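Local coordinates for protein quercetin 2,3-dioxygenase (Escherichia coli, PDB 1TQ5) that cleaves quercetin with molecular oxygen in vitro, releasing carbon monoxide, as a metal-binding pirin of the cupin superfamily whose physiological role is unknown, at residues H15-D19 and G51-G55; H59-I64 and W118-N124; S173-I177 and E210-S214. All blocks are in the same frame, centred on the assembly; numbering follows the deposited sequence.

In the fold
Following the chain from the N terminus, contact 1 comes first. It brings the turn between strands 11-14 and 18-22 to the start of strand 53-59, closing the loop of residues 20-50, which holds strand 40-48. This ties an edge of the seven-stranded antiparallel sheet to the four-stranded sheet facing it in the N-terminal cupin. Strand 53-59 then runs on to His59, where contact 2 opens. Contact 2 closes residues 65-117, which include the metal-binding His101, and pairs neighbouring strands 63-70 and 112-119 inside the larger sheet. Contact 3 closes residues 178-209 in the C-terminal cupin and joins strands 172-175 and 213-217. The three contacts follow in series, without nesting or crossing.

Contact 1. Residues H15-D19 and G51-G55; sequences HGWLD and GQGFG
Trp17 reaches across to Gln52, Gly53 and Phe54 in turn. Its CG sits between the backbone N and the carbonyl carbon (chi1 63°), and with chi2 at -81° the six-membered ring is brought toward Gly53 and Phe54. The first contact is at the root, where Trp17 CB meets Gln52 CG at 3.5 Å. The Gln52 side chain crosses the indole at about a right angle. Farther out, Trp17 CE3 is 3.9 Å from Gly53 O. Trp17 CZ3 comes closer to this Gly53 O, at 3.4 Å. At the tip, Trp17 CH2 lies 3.8 Å from Phe54 CE1. The indole edge is directed at the face of the phenyl ring, with the planes at 73°, which makes a T-shaped pair. The six-membered ring of Trp17 and the ring of Phe54 have centroids 5.3 Å apart. Leu18 comes to the same phenyl ring obliquely, its CD2 3.5 Å from Phe54 CZ. Leu18 CB also covers part of one indole face. Leu18 and Phe54 both rest on Ile48 of strand 40-48. Phe54 also neighbours the metal-binding His57. With an alanine here, Phe54 would probably lose the ring edge over its face, and a gap would open between Gly53 and Leu18. The contact joins the turn before strand 18-22 of one sheet to strand 53-59 of the other, at the surface of the N-terminal cupin. No hydrogen bond links the segments, so they probably hold together mainly by apolar contact and the edge-to-face pair.

Contact 2. Residues H59-I64 and W118-N124; sequences HKDMEI and WIMPEEN. With CD (cadmium ion), chain B.
In His59 and Trp118 alike CG lies beside the backbone N, anti to the carbonyl carbon (chi1 -85° and -70°), and the two rings meet across the segments. The imidazole edge points at the indole face, with the planes at 89°, in an offset edge-to-face pair. His59 CE1 is 3.3 Å from Trp118 CH2. The adjoining NE2 of His59 binds the cadmium ion at 2.3 Å. His101 and two waters also bind the ion, and one of the waters has a weak hydrogen bond from Trp118 NE1. Ile64 runs alongside Trp118, and its CD1 lies over the five-membered ring, 3.3 Å from the centroid, as a CH-pi contact. Strands 63-70 and 112-119 pair here in an antiparallel sheet of the N-terminal cupin. Glu63 and Ile119 form a hydrogen-bonded pair, with Glu63 N to Ile119 O at 2.9 Å and Ile119 N to Glu63 O at 2.8 Å. Ile64 and Trp118 are the next, non-hydrogen-bonded pair. SE of the selenomethionine Met62 stands obliquely beside the six-membered ring, a Met-aromatic contact, and CE of Met62 lies 3.8 Å from Trp118 CE3. Past the strand end, Pro121 CD packs on Met62 CA at 3.5 Å. Glu63 sends its carboxylate to the other side of the sheet, to a salt bridge with Arg129 and a hydrogen bond with Ser94.

Contact 3. Residues S173-I177 and E210-S214; sequences SVHQI and EQAIS
The imidazole of His175, whose CB is 4.2 Å from the CB of Ile213 in the facing strand, has Ile177 CG1 above the centre of one face. The ring of Tyr163 forms an edge-to-face pair with it, and Trp165 and Leu225 are further neighbours. This is an antiparallel strand pair in the C-terminal cupin, between 172-175, an outermost strand of its four-stranded sheet, and 213-217. His175 and Ile213 are the hydrogen-bonded pair. His175 N reaches a lone pair of Ile213 O at 3.0 Å, in the carbonyl plane. Ile213 N to His175 O, at 2.9 Å, comes in tilted 22° from the plane of the His175 carbonyl. Val174 CA adds a short CH...O contact to Ile213 O at 3.1 Å. Val174 and Ser214 form the neighbouring non-hydrogen-bonded pair on the opposite face from His175, and there Val174 CG1 touches Ala212 CB at 4.0 Å. Asn195 holds the far edge of 210-214 through Ala212 O and Ser214 N. On the His175 side, Ile177 touches Val183, and Ile213 touches Ile185, both of strand 182-187. In Ile177 CG1 is anti to the carbonyl carbon (chi1 -57°), and the extended second torsion then carries CD1 to Ile213. Ile177 CD1 to Ile213 CG1 is 3.3 Å, tighter than usual for two carbons.

Contact 1. Residues H15-D19 and G51-G55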
ATOM      1  N   HIS A  15      14.484  14.550  -3.174  1.00 31.67           N
ATOM      2  CA  HIS A  15      15.439  15.201  -2.278  1.00 30.81           C
ATOM      3  C   HIS A  15      16.805  14.520  -2.358  1.00 29.25           C
ATOM      4  O   HIS A  15      17.651  14.696  -1.483  1.00 26.45           O
ATOM      5  CB  HIS A  15      14.933  15.138  -0.834  1.00 32.51           C
ATOM      6  CG  HIS A  15      13.512  15.577  -0.671  1.00 33.92           C
ATOM      7  ND1 HIS A  15      13.072  16.832  -1.034  1.00 41.99           N
ATOM      8  CD2 HIS A  15      12.432  14.933  -0.166  1.00 37.55           C
ATOM      9  CE1 HIS A  15      11.785  16.943  -0.758  1.00 43.79           C
ATOM     10  NE2 HIS A  15      11.372  15.805  -0.230  1.00 40.16           N
ATOM     11  N   GLY A  16      17.017  13.738  -3.409  1.00 28.68           N
ATOM     12  CA  GLY A  16      18.284  13.046  -3.550  1.00 28.09           C
ATOM     13  C   GLY A  16      18.302  11.739  -2.779  1.00 28.66           C
ATOM     14  O   GLY A  16      18.334  10.666  -3.380  1.00 29.12           O
ATOM     15  N   TRP A  17      18.273  11.823  -1.451  1.00 27.04           N
ATOM     16  CA  TRP A  17      18.289  10.630  -0.609  1.00 27.45           C
ATOM     17  C   TRP A  17      16.956   9.893  -0.718  1.00 26.08           C
ATOM     18  O   TRP A  17      16.886   8.677  -0.550  1.00 25.91           O
ATOM     19  CB  TRP A  17      18.542  11.006   0.851  1.00 28.40           C
ATOM     20  CG  TRP A  17      17.469  11.864   1.448  1.00 26.74           C
ATOM     21  CD1 TRP A  17      17.322  13.217   1.302  1.00 33.03           C
ATOM     22  CD2 TRP A  17      16.382  11.428   2.270  1.00 33.38           C
ATOM     23  NE1 TRP A  17      16.207  13.650   1.987  1.00 30.82           N
ATOM     24  CE2 TRP A  17      15.611  12.571   2.588  1.00 29.70           C
ATOM     25  CE3 TRP A  17      15.981  10.182   2.771  1.00 34.71           C
ATOM     26  CZ2 TRP A  17      14.463  12.503   3.383  1.00 34.14           C
ATOM     27  CZ3 TRP A  17      14.838  10.116   3.563  1.00 35.09           C
ATOM     28  CH2 TRP A  17      14.094  11.271   3.861  1.00 34.23           C
ATOM     29  N   LEU A  18      15.901  10.652  -0.988  1.00 25.18           N
ATOM     30  CA  LEU A  18      14.562  10.103  -1.141  1.00 24.48           C
ATOM     31  C   LEU A  18      13.914  10.655  -2.407  1.00 24.97           C
ATOM     32  O   LEU A  18      13.973  11.859  -2.674  1.00 27.46           O
ATOM     33  CB  LEU A  18      13.691  10.480   0.060  1.00 26.15           C
ATOM     34  CG  LEU A  18      12.198  10.170  -0.091  1.00 26.21           C
ATOM     35  CD1 LEU A  18      11.974   8.666  -0.031  1.00 23.55           C
ATOM     36  CD2 LEU A  18      11.421  10.859   1.008  1.00 28.47           C
ATOM     37  N   ASP A  19      13.310   9.763  -3.182  1.00 22.42           N
ATOM     38  CA  ASP A  19      12.598  10.117  -4.406  1.00 23.93           C
ATOM     39  C   ASP A  19      11.212   9.504  -4.178  1.00 24.42           C
ATOM     40  O   ASP A  19      11.068   8.283  -4.142  1.00 20.13           O
ATOM     41  CB  ASP A  19      13.265   9.476  -5.622  1.00 27.33           C
ATOM     42  CG  ASP A  19      12.611   9.886  -6.922  1.00 31.90           C
ATOM     43  OD1 ASP A  19      12.743  11.068  -7.301  1.00 46.37           O
ATOM     44  OD2 ASP A  19      11.962   9.033  -7.564  1.00 45.62           O
ATOM     45  N   GLY A  51      22.044   3.663   2.959  1.00 28.61           N
ATOM     46  CA  GLY A  51      22.402   4.296   4.217  1.00 27.89           C
ATOM     47  C   GLY A  51      21.532   5.450   4.682  1.00 26.69           C
ATOM     48  O   GLY A  51      21.751   5.984   5.764  1.00 30.19           O
ATOM     49  N   GLN A  52      20.555   5.845   3.874  1.00 25.82           N
ATOM     50  CA  GLN A  52      19.669   6.944   4.237  1.00 22.54           C
ATOM     51  C   GLN A  52      18.319   6.454   4.737  1.00 23.19           C
ATOM     52  O   GLN A  52      18.017   5.261   4.676  1.00 23.42           O
ATOM     53  CB  GLN A  52      19.457   7.871   3.041  1.00 20.78           C
ATOM     54  CG  GLN A  52      20.530   8.935   2.889  1.00 28.37           C
ATOM     55  CD  GLN A  52      20.368  10.070   3.889  1.00 34.50           C
ATOM     56  OE1 GLN A  52      21.230  10.942   3.996  1.00 37.55           O
ATOM     57  NE2 GLN A  52      19.252  10.069   4.619  1.00 31.50           N
ATOM     58  N   GLY A  53      17.506   7.389   5.222  1.00 21.06           N
ATOM     59  CA  GLY A  53      16.192   7.035   5.724  1.00 24.18           C
ATOM     60  C   GLY A  53      15.523   8.165   6.482  1.00 26.01           C
ATOM     61  O   GLY A  53      16.058   9.271   6.569  1.00 24.08           O
ATOM     62  N   PHE A  54      14.350   7.878   7.037  1.00 27.42           N
ATOM     63  CA  PHE A  54      13.583   8.862   7.794  1.00 29.10           C
ATOM     64  C   PHE A  54      13.971   8.846   9.270  1.00 30.29           C
ATOM     65  O   PHE A  54      13.836   7.819   9.938  1.00 29.28           O
ATOM     66  CB  PHE A  54      12.089   8.555   7.669  1.00 29.73           C
ATOM     67  CG  PHE A  54      11.579   8.575   6.255  1.00 32.77           C
ATOM     68  CD1 PHE A  54      11.136   9.759   5.678  1.00 37.58           C
ATOM     69  CD2 PHE A  54      11.562   7.412   5.495  1.00 32.05           C
ATOM     70  CE1 PHE A  54      10.681   9.783   4.361  1.00 39.91           C
ATOM     71  CE2 PHE A  54      11.109   7.426   4.175  1.00 33.84           C
ATOM     72  CZ  PHE A  54      10.669   8.612   3.610  1.00 32.93           C
ATOM     73  N   GLY A  55      14.448   9.982   9.772  1.00 31.76           N
ATOM     74  CA  GLY A  55      14.819  10.078  11.176  1.00 32.56           C
ATOM     75  C   GLY A  55      13.582   9.865  12.027  1.00 32.04           C
ATOM     76  O   GLY A  55      12.494   9.696  11.493  1.00 31.39           O
TER

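Contact 2. Residues H59-I64 and W118-N124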
ATOM      1  N   HIS A  59       3.694   9.759  15.247  1.00 32.79           N
ATOM      2  CA  HIS A  59       2.486   9.410  14.512  1.00 33.40           C
ATOM      3  C   HIS A  59       1.387   9.159  15.521  1.00 35.03           C
ATOM      4  O   HIS A  59       1.651   8.688  16.625  1.00 34.85           O
ATOM      5  CB  HIS A  59       2.690   8.151  13.677  1.00 33.13           C
ATOM      6  CG  HIS A  59       3.291   8.415  12.338  1.00 31.06           C
ATOM      7  ND1 HIS A  59       2.708   9.260  11.421  1.00 34.09           N
ATOM      8  CD2 HIS A  59       4.431   7.964  11.767  1.00 30.42           C
ATOM      9  CE1 HIS A  59       3.465   9.322  10.342  1.00 35.13           C
ATOM     10  NE2 HIS A  59       4.517   8.545  10.527  1.00 31.29           N
ATOM     11  N   LYS A  60       0.158   9.465  15.132  1.00 34.71           N
ATOM     12  CA  LYS A  60      -0.985   9.283  16.007  1.00 37.54           C
ATOM     13  C   LYS A  60      -2.159   8.803  15.161  1.00 37.26           C
ATOM     14  O   LYS A  60      -2.308   9.212  14.013  1.00 38.43           O
ATOM     15  CB  LYS A  60      -1.326  10.617  16.675  1.00 39.21           C
ATOM     16  CG  LYS A  60      -2.226  10.522  17.891  1.00 44.14           C
ATOM     17  CD  LYS A  60      -2.569  11.915  18.403  1.00 46.82           C
ATOM     18  CE  LYS A  60      -3.205  11.871  19.781  1.00 50.72           C
ATOM     19  NZ  LYS A  60      -2.233  11.440  20.828  1.00 54.15           N
ATOM     20  N   ASP A  61      -2.977   7.926  15.734  1.00 37.57           N
ATOM     21  CA  ASP A  61      -4.157   7.381  15.064  1.00 38.53           C
ATOM     22  C   ASP A  61      -3.970   7.146  13.564  1.00 36.81           C
ATOM     23  O   ASP A  61      -4.395   7.963  12.750  1.00 37.86           O
ATOM     24  CB  ASP A  61      -5.357   8.311  15.271  1.00 38.28           C
ATOM     25  CG  ASP A  61      -5.499   8.778  16.711  1.00 45.64           C
ATOM     26  OD1 ASP A  61      -5.444   7.931  17.630  1.00 45.46           O
ATOM     27  OD2 ASP A  61      -5.672   9.998  16.921  1.00 52.33           O
HETATM   28  N   MSE A  62      -3.350   6.027  13.201  1.00 34.27           N
HETATM   29  CA  MSE A  62      -3.131   5.708  11.792  1.00 32.21           C
HETATM   30  C   MSE A  62      -2.437   4.357  11.652  1.00 29.98           C
HETATM   31  O   MSE A  62      -1.532   4.032  12.424  1.00 32.61           O
HETATM   32  CB  MSE A  62      -2.276   6.801  11.129  1.00 31.95           C
HETATM   33  CG  MSE A  62      -2.220   6.758   9.601  1.00 32.93           C
HETATM   34 SE   MSE A  62      -3.742   7.263   8.740  1.00 29.89          SE
HETATM   35  CE  MSE A  62      -3.613   9.036   8.837  1.00 38.65           C
ATOM     36  N   GLU A  63      -2.883   3.567  10.681  1.00 28.73           N
ATOM     37  CA  GLU A  63      -2.292   2.259  10.416  1.00 29.44           C
ATOM     38  C   GLU A  63      -1.282   2.478   9.298  1.00 25.37           C
ATOM     39  O   GLU A  63      -1.656   2.869   8.191  1.00 25.04           O
ATOM     40  CB  GLU A  63      -3.361   1.259   9.955  1.00 29.03           C
ATOM     41  CG  GLU A  63      -4.495   1.036  10.957  1.00 35.58           C
ATOM     42  CD  GLU A  63      -4.047   0.294  12.210  1.00 35.48           C
ATOM     43  OE1 GLU A  63      -3.915  -0.947  12.161  1.00 36.09           O
ATOM     44  OE2 GLU A  63      -3.817   0.957  13.244  1.00 39.73           O
ATOM     45  N   ILE A  64      -0.008   2.245   9.590  1.00 24.95           N
ATOM     46  CA  ILE A  64       1.047   2.436   8.601  1.00 25.49           C
ATOM     47  C   ILE A  64       1.587   1.107   8.096  1.00 25.28           C
ATOM     48  O   ILE A  64       2.209   0.350   8.843  1.00 22.82           O
ATOM     49  CB  ILE A  64       2.224   3.242   9.182  1.00 26.39           C
ATOM     50  CG1 ILE A  64       1.710   4.512   9.859  1.00 30.59           C
ATOM     51  CG2 ILE A  64       3.199   3.599   8.067  1.00 30.26           C
ATOM     52  CD1 ILE A  64       0.976   5.452   8.935  1.00 32.59           C
ATOM     53  N   TRP A 118      -0.825   4.332   4.147  1.00 19.62           N
ATOM     54  CA  TRP A 118      -1.474   4.797   5.375  1.00 21.71           C
ATOM     55  C   TRP A 118      -2.964   4.505   5.315  1.00 24.82           C
ATOM     56  O   TRP A 118      -3.644   4.875   4.355  1.00 24.77           O
ATOM     57  CB  TRP A 118      -1.289   6.303   5.577  1.00 19.11           C
ATOM     58  CG  TRP A 118       0.107   6.746   5.922  1.00 21.74           C
ATOM     59  CD1 TRP A 118       1.278   6.101   5.627  1.00 27.43           C
ATOM     60  CD2 TRP A 118       0.477   7.985   6.535  1.00 27.33           C
ATOM     61  NE1 TRP A 118       2.350   6.868   6.011  1.00 34.39           N
ATOM     62  CE2 TRP A 118       1.888   8.030   6.571  1.00 32.17           C
ATOM     63  CE3 TRP A 118      -0.248   9.067   7.051  1.00 30.24           C
ATOM     64  CZ2 TRP A 118       2.592   9.117   7.104  1.00 37.82           C
ATOM     65  CZ3 TRP A 118       0.450  10.149   7.579  1.00 38.55           C
ATOM     66  CH2 TRP A 118       1.857  10.164   7.600  1.00 39.90           C
ATOM     67  N   ILE A 119      -3.470   3.843   6.348  1.00 24.62           N
ATOM     68  CA  ILE A 119      -4.881   3.504   6.417  1.00 25.36           C
ATOM     69  C   ILE A 119      -5.497   4.073   7.689  1.00 27.49           C
ATOM     70  O   ILE A 119      -5.021   3.809   8.791  1.00 24.88           O
ATOM     71  CB  ILE A 119      -5.068   1.979   6.380  1.00 24.93           C
ATOM     72  CG1 ILE A 119      -4.617   1.453   5.016  1.00 25.92           C
ATOM     73  CG2 ILE A 119      -6.537   1.609   6.644  1.00 26.65           C
ATOM     74  CD1 ILE A 119      -4.549  -0.050   4.934  1.00 32.59           C
HETATM   75  N   MSE A 120      -6.545   4.872   7.535  1.00 29.38           N
HETATM   76  CA  MSE A 120      -7.206   5.456   8.694  1.00 31.80           C
HETATM   77  C   MSE A 120      -7.877   4.369   9.521  1.00 29.80           C
HETATM   78  O   MSE A 120      -8.654   3.578   9.001  1.00 27.57           O
HETATM   79  CB  MSE A 120      -8.266   6.472   8.268  1.00 33.50           C
HETATM   80  CG  MSE A 120      -9.107   6.960   9.433  1.00 41.86           C
HETATM   81 SE   MSE A 120     -10.403   8.110   8.972  1.00 57.90          SE
HETATM   82  CE  MSE A 120      -9.652   9.670   9.484  1.00 55.97           C
ATOM     83  N   PRO A 121      -7.580   4.314  10.825  1.00 30.41           N
ATOM     84  CA  PRO A 121      -8.208   3.287  11.656  1.00 34.26           C
ATOM     85  C   PRO A 121      -9.647   3.694  11.959  1.00 36.36           C
ATOM     86  O   PRO A 121      -9.918   4.865  12.228  1.00 34.23           O
ATOM     87  CB  PRO A 121      -7.325   3.275  12.898  1.00 33.46           C
ATOM     88  CG  PRO A 121      -6.938   4.722  13.034  1.00 31.46           C
ATOM     89  CD  PRO A 121      -6.618   5.116  11.603  1.00 31.82           C
ATOM     90  N   GLU A 122     -10.571   2.744  11.900  1.00 41.39           N
ATOM     91  CA  GLU A 122     -11.965   3.061  12.176  1.00 46.85           C
ATOM     92  C   GLU A 122     -12.132   3.340  13.662  1.00 50.24           C
ATOM     93  O   GLU A 122     -13.099   3.977  14.083  1.00 51.50           O
ATOM     94  CB  GLU A 122     -12.881   1.918  11.730  1.00 47.92           C
ATOM     95  CG  GLU A 122     -12.626   0.576  12.388  1.00 52.10           C
ATOM     96  CD  GLU A 122     -13.493  -0.522  11.793  1.00 56.14           C
ATOM     97  OE1 GLU A 122     -14.730  -0.348  11.754  1.00 56.48           O
ATOM     98  OE2 GLU A 122     -12.940  -1.557  11.364  1.00 57.90           O
ATOM     99  N   GLU A 123     -11.169   2.862  14.447  1.00 53.15           N
ATOM    100  CA  GLU A 123     -11.157   3.068  15.890  1.00 54.32           C
ATOM    101  C   GLU A 123      -9.949   3.933  16.242  1.00 54.60           C
ATOM    102  O   GLU A 123      -8.821   3.620  15.856  1.00 55.38           O
ATOM    103  CB  GLU A 123     -11.081   1.721  16.630  1.00 54.88           C
ATOM    104  CG  GLU A 123     -10.057   0.731  16.069  1.00 55.64           C
ATOM    105  CD  GLU A 123      -9.957  -0.549  16.895  1.00 54.84           C
ATOM    106  OE1 GLU A 123      -9.329  -1.525  16.429  1.00 42.80           O
ATOM    107  OE2 GLU A 123     -10.501  -0.578  18.017  1.00 64.25           O
ATOM    108  N   ASN A 124     -10.187   5.025  16.961  1.00 54.31           N
ATOM    109  CA  ASN A 124      -9.109   5.927  17.348  1.00 54.10           C
ATOM    110  C   ASN A 124      -8.657   5.704  18.786  1.00 52.99           C
ATOM    111  O   ASN A 124      -9.400   5.166  19.606  1.00 49.08           O
ATOM    112  CB  ASN A 124      -9.546   7.385  17.183  1.00 54.92           C
ATOM    113  CG  ASN A 124      -9.935   7.720  15.758  1.00 58.55           C
ATOM    114  OD1 ASN A 124      -9.144   7.552  14.828  1.00 61.95           O
ATOM    115  ND2 ASN A 124     -11.161   8.201  15.579  1.00 60.79           N
TER
HETATM  116 CD    CD B1000       6.389   7.962   9.350  1.00 38.71          CD
HETATM  117  O   HOH W   1      -6.274   1.496  15.221  1.00 87.62           O
HETATM  118  O   HOH W   2       5.546   6.687   7.337  1.00 21.64           O
HETATM  119  O   HOH W   3       5.666  10.103   7.929  1.00 30.95           O

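Contact 3. Residues S173-I177 and E210-S214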
ATOM      1  N   SER A 173      -9.130 -13.362 -13.318  1.00 42.96           N
ATOM      2  CA  SER A 173      -9.903 -13.674 -12.125  1.00 44.48           C
ATOM      3  C   SER A 173     -10.975 -12.627 -11.877  1.00 43.21           C
ATOM      4  O   SER A 173     -11.126 -11.684 -12.652  1.00 41.67           O
ATOM      5  CB  SER A 173      -8.991 -13.789 -10.905  1.00 46.08           C
ATOM      6  OG  SER A 173      -8.276 -15.010 -10.923  1.00 50.55           O
ATOM      7  N   VAL A 174     -11.719 -12.810 -10.791  1.00 43.12           N
ATOM      8  CA  VAL A 174     -12.798 -11.901 -10.424  1.00 43.66           C
ATOM      9  C   VAL A 174     -12.930 -11.806  -8.907  1.00 42.69           C
ATOM     10  O   VAL A 174     -12.739 -12.795  -8.201  1.00 41.38           O
ATOM     11  CB  VAL A 174     -14.160 -12.390 -10.988  1.00 43.23           C
ATOM     12  CG1 VAL A 174     -15.271 -11.432 -10.581  1.00 44.55           C
ATOM     13  CG2 VAL A 174     -14.091 -12.516 -12.501  1.00 44.10           C
ATOM     14  N   HIS A 175     -13.254 -10.613  -8.421  1.00 43.72           N
ATOM     15  CA  HIS A 175     -13.449 -10.376  -6.991  1.00 44.60           C
ATOM     16  C   HIS A 175     -14.835  -9.749  -6.835  1.00 45.08           C
ATOM     17  O   HIS A 175     -15.116  -8.702  -7.418  1.00 41.93           O
ATOM     18  CB  HIS A 175     -12.383  -9.419  -6.450  1.00 44.63           C
ATOM     19  CG  HIS A 175     -12.441  -9.227  -4.966  1.00 46.77           C
ATOM     20  ND1 HIS A 175     -11.862  -8.150  -4.330  1.00 53.17           N
ATOM     21  CD2 HIS A 175     -13.000  -9.981  -3.990  1.00 51.81           C
ATOM     22  CE1 HIS A 175     -12.062  -8.246  -3.029  1.00 50.70           C
ATOM     23  NE2 HIS A 175     -12.750  -9.349  -2.795  1.00 53.04           N
ATOM     24  N   GLN A 176     -15.695 -10.393  -6.049  1.00 47.59           N
ATOM     25  CA  GLN A 176     -17.063  -9.923  -5.834  1.00 50.52           C
ATOM     26  C   GLN A 176     -17.194  -8.461  -5.405  1.00 52.13           C
ATOM     27  O   GLN A 176     -17.052  -7.560  -6.232  1.00 55.58           O
ATOM     28  CB  GLN A 176     -17.774 -10.827  -4.822  1.00 51.17           C
ATOM     29  CG  GLN A 176     -17.907 -12.279  -5.277  1.00 54.51           C
ATOM     30  CD  GLN A 176     -18.790 -12.440  -6.505  1.00 57.85           C
ATOM     31  OE1 GLN A 176     -18.574 -11.794  -7.532  1.00 57.46           O
ATOM     32  NE2 GLN A 176     -19.787 -13.313  -6.405  1.00 51.01           N
ATOM     33  N   ILE A 177     -17.476  -8.236  -4.122  1.00 53.12           N
ATOM     34  CA  ILE A 177     -17.653  -6.893  -3.555  1.00 53.35           C
ATOM     35  C   ILE A 177     -19.125  -6.500  -3.582  1.00 54.32           C
ATOM     36  O   ILE A 177     -19.754  -6.490  -4.639  1.00 54.02           O
ATOM     37  CB  ILE A 177     -16.852  -5.824  -4.330  1.00 53.76           C
ATOM     38  CG1 ILE A 177     -15.371  -6.197  -4.343  1.00 57.21           C
ATOM     39  CG2 ILE A 177     -17.035  -4.456  -3.683  1.00 51.37           C
ATOM     40  CD1 ILE A 177     -14.605  -5.506  -5.425  1.00 32.59           C
ATOM     41  N   GLU A 210     -19.702  -0.805  -8.321  1.00 35.60           N
ATOM     42  CA  GLU A 210     -19.575  -2.019  -9.116  1.00 37.67           C
ATOM     43  C   GLU A 210     -19.711  -3.212  -8.173  1.00 37.12           C
ATOM     44  O   GLU A 210     -19.444  -3.094  -6.976  1.00 37.93           O
ATOM     45  CB  GLU A 210     -18.214  -2.061  -9.823  1.00 39.24           C
ATOM     46  CG  GLU A 210     -18.029  -3.273 -10.718  1.00 47.08           C
ATOM     47  CD  GLU A 210     -19.127  -3.398 -11.760  1.00 55.29           C
ATOM     48  OE1 GLU A 210     -19.279  -2.465 -12.576  1.00 65.28           O
ATOM     49  OE2 GLU A 210     -19.837  -4.425 -11.763  1.00 56.26           O
ATOM     50  N   GLN A 211     -20.122  -4.356  -8.709  1.00 33.81           N
ATOM     51  CA  GLN A 211     -20.294  -5.550  -7.889  1.00 35.85           C
ATOM     52  C   GLN A 211     -19.239  -6.618  -8.159  1.00 34.02           C
ATOM     53  O   GLN A 211     -19.152  -7.606  -7.434  1.00 35.94           O
ATOM     54  CB  GLN A 211     -21.696  -6.133  -8.104  1.00 37.40           C
ATOM     55  CG  GLN A 211     -22.029  -6.457  -9.559  1.00 40.11           C
ATOM     56  CD  GLN A 211     -23.483  -6.858  -9.747  1.00 42.38           C
ATOM     57  OE1 GLN A 211     -23.959  -7.815  -9.132  1.00 44.39           O
ATOM     58  NE2 GLN A 211     -24.197  -6.123 -10.598  1.00 33.20           N
ATOM     59  N   ALA A 212     -18.433  -6.417  -9.197  1.00 32.84           N
ATOM     60  CA  ALA A 212     -17.392  -7.379  -9.543  1.00 32.96           C
ATOM     61  C   ALA A 212     -16.188  -6.729 -10.215  1.00 32.67           C
ATOM     62  O   ALA A 212     -16.328  -5.834 -11.046  1.00 33.55           O
ATOM     63  CB  ALA A 212     -17.966  -8.461 -10.450  1.00 32.63           C
ATOM     64  N   ILE A 213     -15.000  -7.185  -9.842  1.00 31.23           N
ATOM     65  CA  ILE A 213     -13.768  -6.670 -10.421  1.00 31.10           C
ATOM     66  C   ILE A 213     -13.201  -7.773 -11.303  1.00 29.84           C
ATOM     67  O   ILE A 213     -12.883  -8.860 -10.816  1.00 29.73           O
ATOM     68  CB  ILE A 213     -12.733  -6.319  -9.326  1.00 30.43           C
ATOM     69  CG1 ILE A 213     -13.279  -5.210  -8.419  1.00 34.17           C
ATOM     70  CG2 ILE A 213     -11.419  -5.904  -9.961  1.00 33.87           C
ATOM     71  CD1 ILE A 213     -13.547  -3.901  -9.120  1.00 32.59           C
ATOM     72  N   SER A 214     -13.103  -7.501 -12.600  1.00 29.14           N
ATOM     73  CA  SER A 214     -12.568  -8.467 -13.559  1.00 28.17           C
ATOM     74  C   SER A 214     -11.161  -8.035 -13.908  1.00 27.44           C
ATOM     75  O   SER A 214     -10.932  -6.900 -14.323  1.00 25.13           O
ATOM     76  CB  SER A 214     -13.412  -8.509 -14.833  1.00 28.94           C
ATOM     77  OG  SER A 214     -14.730  -8.953 -14.560  1.00 37.07           O
TER
HETATM   78  O   HOH W   4     -20.657  -9.827  -7.168  1.00 60.61           O